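Local coordinates for ribosomal RNA processing protein 6 (Trypanosoma brucei brucei, PDB 4NLC) that probably degrades and trims RNA from the 3' end as a 3'-5' exoribonuclease associated with the exosome, here represented by its catalytic core, at residues Q54-E60 with Y230-Q235; V123-K127 with W206-P210. The protein carries 1 engineered substitution. All coordinates share one frame; numbering follows the deposited sequence.

The chain runs from an N-terminal region through the exonuclease domain to the HRDC domain. Residues 54-60 lie in the loop between helix 42-46 and strand 71-74, ahead of the mixed sheet. Interaction 1 pins this loop to helix 226-238, so the contact closes a long loop that takes in the whole six-stranded sheet. Interaction 2 falls within that span. It joins the turn after strand 120-123 to the loop 206-210 before helix 213-224, closing a shorter loop. The two contacts therefore nest and do not cross. The centres of interactions 1 and 2 are 34 Å apart, and the nearest atoms of interactions 1 and 2 are about 19 Å apart.

Interaction 1 (Q54-E60 with Y230-Q235); sequences QLLLKTE and YDRLKQ
Gln54 and Tyr230 meet at about a right angle, with the amide and ring planes 45° apart. Gln54 OE1 lies at the edge of the ring and accepts from Tyr230 OH at 2.7 Å. The hydroxyl stands above the carbonyl plane of the amide. Lys234 packs its CD over one face of the same ring. Its NZ makes a weak bond to Gln54 OE1, 2.8 Å away, and donates to water 1, which is also bound by Leu56 O. The other end of the amide, Gln54 NE2, is held by Glu92.

One helical turn along from Asp231, Gln235 crosses Glu60, its amide 81° from the carboxylate plane. Gln235 NE2 donates to Glu60 OE1 at 2.8 Å, almost along the C-O axis, and to Lys58 O at 2.9 Å. With chi1 at 59° and a further bend at chi2, the Glu60 chain brings OE1 to Gln235 NE2 while its CB rests on Asp231 CB at 3.6 Å. Leu57 CD1 lies 3.9 Å from Gln235 CA.

Asp231 OD1 pairs with Arg117, while OD2 accepts from Thr61 N and from water 3, which also binds Thr59 O. Water 2 links Lys58 O to Asp231 O.

The contact ties an irregular loop to one side of helix 226-238 in the exonuclease domain. Both NE2 hydrogens of Gln235 are used, which fixes the rotation of its amide. Gln54 OE1 is shared by Tyr230 OH and, weakly, by Lys234 NZ, and the nearby ammonium would probably polarise the Gln54 carbonyl.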
ATOM      1  N   GLN A  54      -1.217   8.071  27.251  1.00 36.38           N
ATOM      2  CA  GLN A  54      -0.176   7.694  26.285  1.00 34.83           C
ATOM      3  C   GLN A  54       1.063   8.586  26.379  1.00 38.85           C
ATOM      4  O   GLN A  54       2.123   8.182  25.914  1.00 38.40           O
ATOM      5  CB  GLN A  54      -0.722   7.662  24.836  1.00 34.27           C
ATOM      6  CG  GLN A  54      -1.813   6.619  24.609  1.00 39.17           C
ATOM      7  CD  GLN A  54      -1.338   5.187  24.633  1.00 46.01           C
ATOM      8  OE1 GLN A  54      -0.149   4.892  24.632  1.00 38.27           O
ATOM      9  NE2 GLN A  54      -2.268   4.254  24.622  1.00 37.95           N
ATOM     10  N   LEU A  55       0.932   9.783  26.981  1.00 35.31           N
ATOM     11  CA  LEU A  55       2.017  10.767  27.102  1.00 35.54           C
ATOM     12  C   LEU A  55       2.805  10.697  28.423  1.00 41.84           C
ATOM     13  O   LEU A  55       3.737  11.484  28.608  1.00 42.57           O
ATOM     14  CB  LEU A  55       1.488  12.186  26.837  1.00 35.44           C
ATOM     15  CG  LEU A  55       0.704  12.303  25.525  1.00 39.63           C
ATOM     16  CD1 LEU A  55      -0.389  13.345  25.613  1.00 40.68           C
ATOM     17  CD2 LEU A  55       1.628  12.460  24.309  1.00 39.31           C
ATOM     18  N   LEU A  56       2.491   9.712  29.296  1.00 38.55           N
ATOM     19  CA  LEU A  56       3.181   9.457  30.570  1.00 39.07           C
ATOM     20  C   LEU A  56       4.341   8.473  30.406  1.00 45.74           C
ATOM     21  O   LEU A  56       4.337   7.647  29.487  1.00 45.74           O
ATOM     22  CB  LEU A  56       2.199   8.849  31.595  1.00 39.35           C
ATOM     23  CG  LEU A  56       0.991   9.678  32.011  1.00 42.95           C
ATOM     24  CD1 LEU A  56      -0.033   8.808  32.676  1.00 42.37           C
ATOM     25  CD2 LEU A  56       1.403  10.832  32.929  1.00 46.75           C
ATOM     26  N   LEU A  57       5.302   8.506  31.338  1.00 44.47           N
ATOM     27  CA  LEU A  57       6.402   7.548  31.321  1.00 44.48           C
ATOM     28  C   LEU A  57       5.890   6.269  31.991  1.00 49.49           C
ATOM     29  O   LEU A  57       5.496   6.297  33.158  1.00 50.01           O
ATOM     30  CB  LEU A  57       7.657   8.107  32.018  1.00 45.46           C
ATOM     31  CG  LEU A  57       8.957   7.292  31.843  1.00 50.09           C
ATOM     32  CD1 LEU A  57       9.599   7.529  30.473  1.00 48.87           C
ATOM     33  CD2 LEU A  57       9.957   7.621  32.945  1.00 52.45           C
ATOM     34  N   LYS A  58       5.809   5.177  31.211  1.00 45.38           N
ATOM     35  CA  LYS A  58       5.319   3.882  31.662  1.00 45.25           C
ATOM     36  C   LYS A  58       6.291   2.752  31.384  1.00 49.28           C
ATOM     37  O   LYS A  58       7.016   2.789  30.385  1.00 47.67           O
ATOM     38  CB  LYS A  58       3.955   3.561  31.025  1.00 47.11           C
ATOM     39  CG  LYS A  58       2.795   4.204  31.782  1.00 65.15           C
ATOM     40  CD  LYS A  58       1.427   3.871  31.210  1.00 69.93           C
ATOM     41  CE  LYS A  58       0.399   4.847  31.731  1.00 71.45           C
ATOM     42  NZ  LYS A  58      -0.983   4.338  31.573  1.00 71.54           N
ATOM     43  N   THR A  59       6.279   1.725  32.262  1.00 46.81           N
ATOM     44  CA  THR A  59       7.074   0.512  32.107  1.00 46.56           C
ATOM     45  C   THR A  59       6.570  -0.197  30.850  1.00 49.01           C
ATOM     46  O   THR A  59       5.359  -0.221  30.564  1.00 47.23           O
ATOM     47  CB  THR A  59       6.936  -0.391  33.348  1.00 56.22           C
ATOM     48  OG1 THR A  59       7.421   0.318  34.488  1.00 63.66           O
ATOM     49  CG2 THR A  59       7.705  -1.703  33.216  1.00 51.69           C
ATOM     50  N   GLU A  60       7.511  -0.743  30.092  1.00 45.02           N
ATOM     51  CA  GLU A  60       7.212  -1.457  28.858  1.00 43.59           C
ATOM     52  C   GLU A  60       6.543  -2.817  29.143  1.00 48.27           C
ATOM     53  O   GLU A  60       6.798  -3.434  30.184  1.00 48.46           O
ATOM     54  CB  GLU A  60       8.498  -1.622  28.028  1.00 44.22           C
ATOM     55  CG  GLU A  60       9.614  -2.378  28.737  1.00 55.52           C
ATOM     56  CD  GLU A  60      10.608  -1.601  29.581  1.00 76.72           C
ATOM     57  OE1 GLU A  60      10.326  -0.436  29.943  1.00 75.36           O
ATOM     58  OE2 GLU A  60      11.668  -2.180  29.908  1.00 66.78           O
ATOM     59  N   TYR A 230       7.095   0.283  20.454  1.00 26.71           N
ATOM     60  CA  TYR A 230       6.327   1.495  20.737  1.00 26.28           C
ATOM     61  C   TYR A 230       6.624   2.008  22.182  1.00 29.47           C
ATOM     62  O   TYR A 230       6.961   3.173  22.354  1.00 29.10           O
ATOM     63  CB  TYR A 230       4.816   1.208  20.529  1.00 27.11           C
ATOM     64  CG  TYR A 230       3.887   2.283  21.046  1.00 29.70           C
ATOM     65  CD1 TYR A 230       3.894   3.566  20.493  1.00 31.60           C
ATOM     66  CD2 TYR A 230       2.935   1.999  22.022  1.00 31.56           C
ATOM     67  CE1 TYR A 230       2.994   4.545  20.916  1.00 33.02           C
ATOM     68  CE2 TYR A 230       2.023   2.970  22.451  1.00 32.97           C
ATOM     69  CZ  TYR A 230       2.062   4.245  21.897  1.00 37.54           C
ATOM     70  OH  TYR A 230       1.218   5.229  22.345  1.00 35.50           O
ATOM     71  N   ASP A 231       6.534   1.118  23.191  1.00 26.88           N
ATOM     72  CA  ASP A 231       6.815   1.422  24.603  1.00 27.95           C
ATOM     73  C   ASP A 231       8.265   1.941  24.780  1.00 32.76           C
ATOM     74  O   ASP A 231       8.477   2.982  25.394  1.00 33.58           O
ATOM     75  CB  ASP A 231       6.612   0.168  25.473  1.00 29.54           C
ATOM     76  CG  ASP A 231       5.198  -0.336  25.650  1.00 34.64           C
ATOM     77  OD1 ASP A 231       4.255   0.404  25.315  1.00 34.61           O
ATOM     78  OD2 ASP A 231       5.033  -1.453  26.167  1.00 36.56           O
ATOM     79  N   ARG A 232       9.238   1.257  24.170  1.00 29.53           N
ATOM     80  CA  ARG A 232      10.655   1.639  24.222  1.00 29.47           C
ATOM     81  C   ARG A 232      10.960   2.998  23.554  1.00 31.51           C
ATOM     82  O   ARG A 232      11.729   3.797  24.109  1.00 30.18           O
ATOM     83  CB  ARG A 232      11.527   0.518  23.645  1.00 29.71           C
ATOM     84  CG  ARG A 232      11.576  -0.759  24.525  1.00 35.43           C
ATOM     85  CD  ARG A 232      12.403  -0.643  25.804  1.00 36.73           C
ATOM     86  NE  ARG A 232      13.801  -0.265  25.548  1.00 33.89           N
ATOM     87  CZ  ARG A 232      14.776  -1.110  25.220  1.00 46.32           C
ATOM     88  NH1 ARG A 232      14.531  -2.415  25.116  1.00 35.65           N
ATOM     89  NH2 ARG A 232      16.001  -0.659  24.994  1.00 38.73           N
ATOM     90  N   LEU A 233      10.334   3.276  22.382  1.00 28.83           N
ATOM     91  CA  LEU A 233      10.504   4.567  21.690  1.00 28.29           C
ATOM     92  C   LEU A 233       9.861   5.714  22.477  1.00 34.48           C
ATOM     93  O   LEU A 233      10.417   6.810  22.508  1.00 33.90           O
ATOM     94  CB  LEU A 233       9.971   4.516  20.261  1.00 27.28           C
ATOM     95  CG  LEU A 233      10.758   3.621  19.305  1.00 30.88           C
ATOM     96  CD1 LEU A 233      10.009   3.441  17.995  1.00 29.16           C
ATOM     97  CD2 LEU A 233      12.138   4.176  19.063  1.00 31.82           C
ATOM     98  N   LYS A 234       8.708   5.448  23.140  1.00 32.77           N
ATOM     99  CA  LYS A 234       8.037   6.434  24.006  1.00 33.51           C
ATOM    100  C   LYS A 234       8.959   6.881  25.126  1.00 36.10           C
ATOM    101  O   LYS A 234       9.074   8.079  25.354  1.00 34.99           O
ATOM    102  CB  LYS A 234       6.743   5.865  24.621  1.00 34.66           C
ATOM    103  CG  LYS A 234       5.534   6.063  23.729  1.00 41.02           C
ATOM    104  CD  LYS A 234       4.338   5.222  24.147  1.00 48.92           C
ATOM    105  CE  LYS A 234       3.845   5.416  25.556  1.00 49.09           C
ATOM    106  NZ  LYS A 234       2.443   4.932  25.723  1.00 44.45           N
ATOM    107  N   GLN A 235       9.645   5.933  25.790  1.00 34.14           N
ATOM    108  CA  GLN A 235      10.595   6.240  26.883  1.00 35.54           C
ATOM    109  C   GLN A 235      11.779   7.069  26.384  1.00 39.17           C
ATOM    110  O   GLN A 235      12.156   8.024  27.045  1.00 40.01           O
ATOM    111  CB  GLN A 235      11.090   4.967  27.577  1.00 37.09           C
ATOM    112  CG  GLN A 235       9.965   4.148  28.193  1.00 43.81           C
ATOM    113  CD  GLN A 235      10.425   2.792  28.660  1.00 53.53           C
ATOM    114  OE1 GLN A 235      11.387   2.214  28.152  1.00 48.49           O
ATOM    115  NE2 GLN A 235       9.714   2.236  29.611  1.00 42.95           N
TER
HETATM  116  O   HOH W   1       2.367   6.035  28.284  1.00 41.07           O
HETATM  117  O   HOH W   2       6.468   3.435  27.665  1.00 50.05           O
HETATM  118  O   HOH W   3       3.412  -1.088  28.717  1.00 35.78           O

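Interaction 2 (V123-K127 with W206-P210)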
ATOM      1  N   VAL A 123      -5.629 -10.789   9.026  1.00 25.15           N
ATOM      2  CA  VAL A 123      -6.878 -10.556   8.334  1.00 25.56           C
ATOM      3  C   VAL A 123      -6.752 -10.754   6.825  1.00 28.70           C
ATOM      4  O   VAL A 123      -5.971 -10.090   6.169  1.00 27.62           O
ATOM      5  CB  VAL A 123      -7.536  -9.187   8.701  1.00 29.39           C
ATOM      6  CG1 VAL A 123      -8.906  -9.031   8.027  1.00 27.91           C
ATOM      7  CG2 VAL A 123      -7.685  -9.071  10.211  1.00 29.57           C
ATOM      8  N   ASP A 124      -7.612 -11.618   6.273  1.00 26.65           N
ATOM      9  CA  ASP A 124      -7.638 -11.810   4.841  1.00 27.16           C
ATOM     10  C   ASP A 124      -8.487 -10.740   4.146  1.00 32.71           C
ATOM     11  O   ASP A 124      -9.682 -10.928   3.917  1.00 31.67           O
ATOM     12  CB  ASP A 124      -8.038 -13.244   4.467  1.00 29.11           C
ATOM     13  CG  ASP A 124      -7.864 -13.555   3.001  1.00 32.56           C
ATOM     14  OD1 ASP A 124      -7.822 -12.598   2.186  1.00 30.63           O
ATOM     15  OD2 ASP A 124      -7.823 -14.746   2.655  1.00 36.52           O
ATOM     16  N   CYS A 125      -7.821  -9.613   3.807  1.00 32.63           N
ATOM     17  CA  CYS A 125      -8.259  -8.417   3.055  1.00 33.13           C
ATOM     18  C   CYS A 125      -8.859  -8.737   1.731  1.00 36.21           C
ATOM     19  O   CYS A 125      -9.422  -7.832   1.126  1.00 38.24           O
ATOM     20  CB  CYS A 125      -7.073  -7.492   2.819  1.00 33.32           C
ATOM     21  SG  CYS A 125      -6.522  -6.642   4.272  1.00 37.00           S
ATOM     22  N   LEU A 126      -8.527  -9.888   1.168  1.00 30.11           N
ATOM     23  CA  LEU A 126      -9.056 -10.265  -0.118  1.00 29.92           C
ATOM     24  C   LEU A 126     -10.416 -10.891   0.075  1.00 35.04           C
ATOM     25  O   LEU A 126     -11.381 -10.453  -0.534  1.00 36.42           O
ATOM     26  CB  LEU A 126      -8.100 -11.212  -0.866  1.00 29.54           C
ATOM     27  CG  LEU A 126      -6.827 -10.570  -1.422  1.00 32.09           C
ATOM     28  CD1 LEU A 126      -5.908 -11.625  -2.071  1.00 30.93           C
ATOM     29  CD2 LEU A 126      -7.158  -9.436  -2.396  1.00 32.06           C
ATOM     30  N   LYS A 127     -10.497 -11.882   0.956  1.00 30.90           N
ATOM     31  CA  LYS A 127     -11.728 -12.602   1.248  1.00 30.17           C
ATOM     32  C   LYS A 127     -12.766 -11.711   1.918  1.00 33.88           C
ATOM     33  O   LYS A 127     -13.947 -11.884   1.644  1.00 34.59           O
ATOM     34  CB  LYS A 127     -11.443 -13.865   2.083  1.00 32.28           C
ATOM     35  CG  LYS A 127     -12.580 -14.864   1.996  1.00 45.64           C
ATOM     36  CD  LYS A 127     -12.125 -16.289   1.804  1.00 52.14           C
ATOM     37  CE  LYS A 127     -13.303 -17.230   1.850  1.00 56.53           C
ATOM     38  NZ  LYS A 127     -14.346 -16.874   0.845  1.00 68.16           N
ATOM     39  N   TRP A 206       1.503 -11.863  -2.233  1.00 28.30           N
ATOM     40  CA  TRP A 206       0.556 -11.906  -1.117  1.00 27.83           C
ATOM     41  C   TRP A 206      -0.886 -12.195  -1.558  1.00 32.88           C
ATOM     42  O   TRP A 206      -1.771 -12.287  -0.717  1.00 32.04           O
ATOM     43  CB  TRP A 206       0.672 -10.649  -0.264  1.00 25.55           C
ATOM     44  CG  TRP A 206       1.946 -10.636   0.505  1.00 26.86           C
ATOM     45  CD1 TRP A 206       3.102  -9.983   0.178  1.00 29.86           C
ATOM     46  CD2 TRP A 206       2.233 -11.396   1.690  1.00 26.90           C
ATOM     47  NE1 TRP A 206       4.088 -10.272   1.103  1.00 29.67           N
ATOM     48  CE2 TRP A 206       3.586 -11.152   2.030  1.00 31.01           C
ATOM     49  CE3 TRP A 206       1.471 -12.259   2.502  1.00 27.80           C
ATOM     50  CZ2 TRP A 206       4.182 -11.707   3.167  1.00 30.31           C
ATOM     51  CZ3 TRP A 206       2.081 -12.851   3.597  1.00 29.47           C
ATOM     52  CH2 TRP A 206       3.414 -12.560   3.930  1.00 30.31           C
ATOM     53  N   ARG A 207      -1.094 -12.443  -2.857  1.00 30.54           N
ATOM     54  CA  ARG A 207      -2.404 -12.827  -3.377  1.00 30.50           C
ATOM     55  C   ARG A 207      -2.635 -14.325  -3.187  1.00 34.10           C
ATOM     56  O   ARG A 207      -3.767 -14.773  -3.343  1.00 33.93           O
ATOM     57  CB  ARG A 207      -2.460 -12.578  -4.888  1.00 31.27           C
ATOM     58  CG  ARG A 207      -2.269 -11.136  -5.310  1.00 33.96           C
ATOM     59  CD  ARG A 207      -2.358 -11.061  -6.814  1.00 32.08           C
ATOM     60  NE  ARG A 207      -1.288 -11.829  -7.443  1.00 30.33           N
ATOM     61  CZ  ARG A 207      -1.314 -12.228  -8.702  1.00 40.56           C
ATOM     62  NH1 ARG A 207      -2.363 -11.959  -9.467  1.00 33.11           N
ATOM     63  NH2 ARG A 207      -0.301 -12.911  -9.204  1.00 29.66           N
ATOM     64  N   VAL A 208      -1.570 -15.118  -2.950  1.00 31.30           N
ATOM     65  CA  VAL A 208      -1.718 -16.575  -2.897  1.00 32.34           C
ATOM     66  C   VAL A 208      -2.510 -17.037  -1.681  1.00 34.59           C
ATOM     67  O   VAL A 208      -2.384 -16.494  -0.580  1.00 32.84           O
ATOM     68  CB  VAL A 208      -0.402 -17.393  -3.076  1.00 38.60           C
ATOM     69  CG1 VAL A 208       0.294 -17.031  -4.393  1.00 39.01           C
ATOM     70  CG2 VAL A 208       0.549 -17.233  -1.890  1.00 38.80           C
ATOM     71  N   ARG A 209      -3.374 -18.015  -1.927  1.00 32.00           N
ATOM     72  CA  ARG A 209      -4.196 -18.666  -0.920  1.00 31.70           C
ATOM     73  C   ARG A 209      -4.151 -20.172  -1.199  1.00 36.00           C
ATOM     74  O   ARG A 209      -4.318 -20.583  -2.346  1.00 35.84           O
ATOM     75  CB  ARG A 209      -5.650 -18.124  -0.901  1.00 29.63           C
ATOM     76  CG  ARG A 209      -5.794 -16.623  -0.579  1.00 28.59           C
ATOM     77  CD  ARG A 209      -5.359 -16.274   0.854  1.00 28.72           C
ATOM     78  NE  ARG A 209      -5.547 -14.849   1.138  1.00 29.97           N
ATOM     79  CZ  ARG A 209      -4.627 -13.901   1.011  1.00 36.51           C
ATOM     80  NH1 ARG A 209      -3.401 -14.203   0.606  1.00 34.55           N
ATOM     81  NH2 ARG A 209      -4.925 -12.643   1.290  1.00 28.36           N
ATOM     82  N   PRO A 210      -3.893 -21.020  -0.186  1.00 32.99           N
ATOM     83  CA  PRO A 210      -3.639 -20.679   1.225  1.00 32.21           C
ATOM     84  C   PRO A 210      -2.309 -19.972   1.409  1.00 35.56           C
ATOM     85  O   PRO A 210      -1.422 -20.069   0.555  1.00 34.37           O
ATOM     86  CB  PRO A 210      -3.633 -22.054   1.913  1.00 34.21           C
ATOM     87  CG  PRO A 210      -3.186 -23.009   0.837  1.00 39.04           C
ATOM     88  CD  PRO A 210      -3.842 -22.483  -0.406  1.00 34.69           C
TER
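Asp124 and Arg209 come from opposite directions and form a two-pronged salt bridge. Val123, just before Asp124, ends strand 120-123 and keeps its backbone bonded to Met112. The chain then turns at Asp124, the centre of an inverse gamma turn. Its CG is anti to the backbone N, chi1 -171°, and the carboxylate faces the arginine. Arg209 grips it side-on. NE donates to Asp124 OD2 at 2.7 Å, and NH2 donates to Asp124 OD1 at 3.0 Å. The planes of the two groups are 68° apart, and both nitrogens meet the oxygens from above the carboxylate plane. OD1 lies in the guanidinium plane.

Leu126 N donates to Asp124 OD1 at 3.0 Å, which makes an Asx turn. Leu126 CD1 lies over one face of the guanidinium, 3.6 Å from Arg209 NH2. The same methyl is 3.9 Å from Arg207 CA. Lys127 N adds a straight bond to Asp124 OD1, at 171°. That oxygen thus takes three donors, one of them charged, which would probably favour the ionised carboxylate.

The third nitrogen, Arg209 NH1, turns back to its own loop. It is 2.8 Å from Trp206 O and 2.8 Å from Val208 O, and bonds to both. The guanidinium is thereby clamped between the two segments.

In the exonuclease domain, the contact fastens the turn after strand 120-123 to the loop leading into helix 213-224. Leu126 also packs on Phe108 of strand 108-115, Trp206 on Cys110 and Leu111 of that strand, and Val123 on helix 77-87.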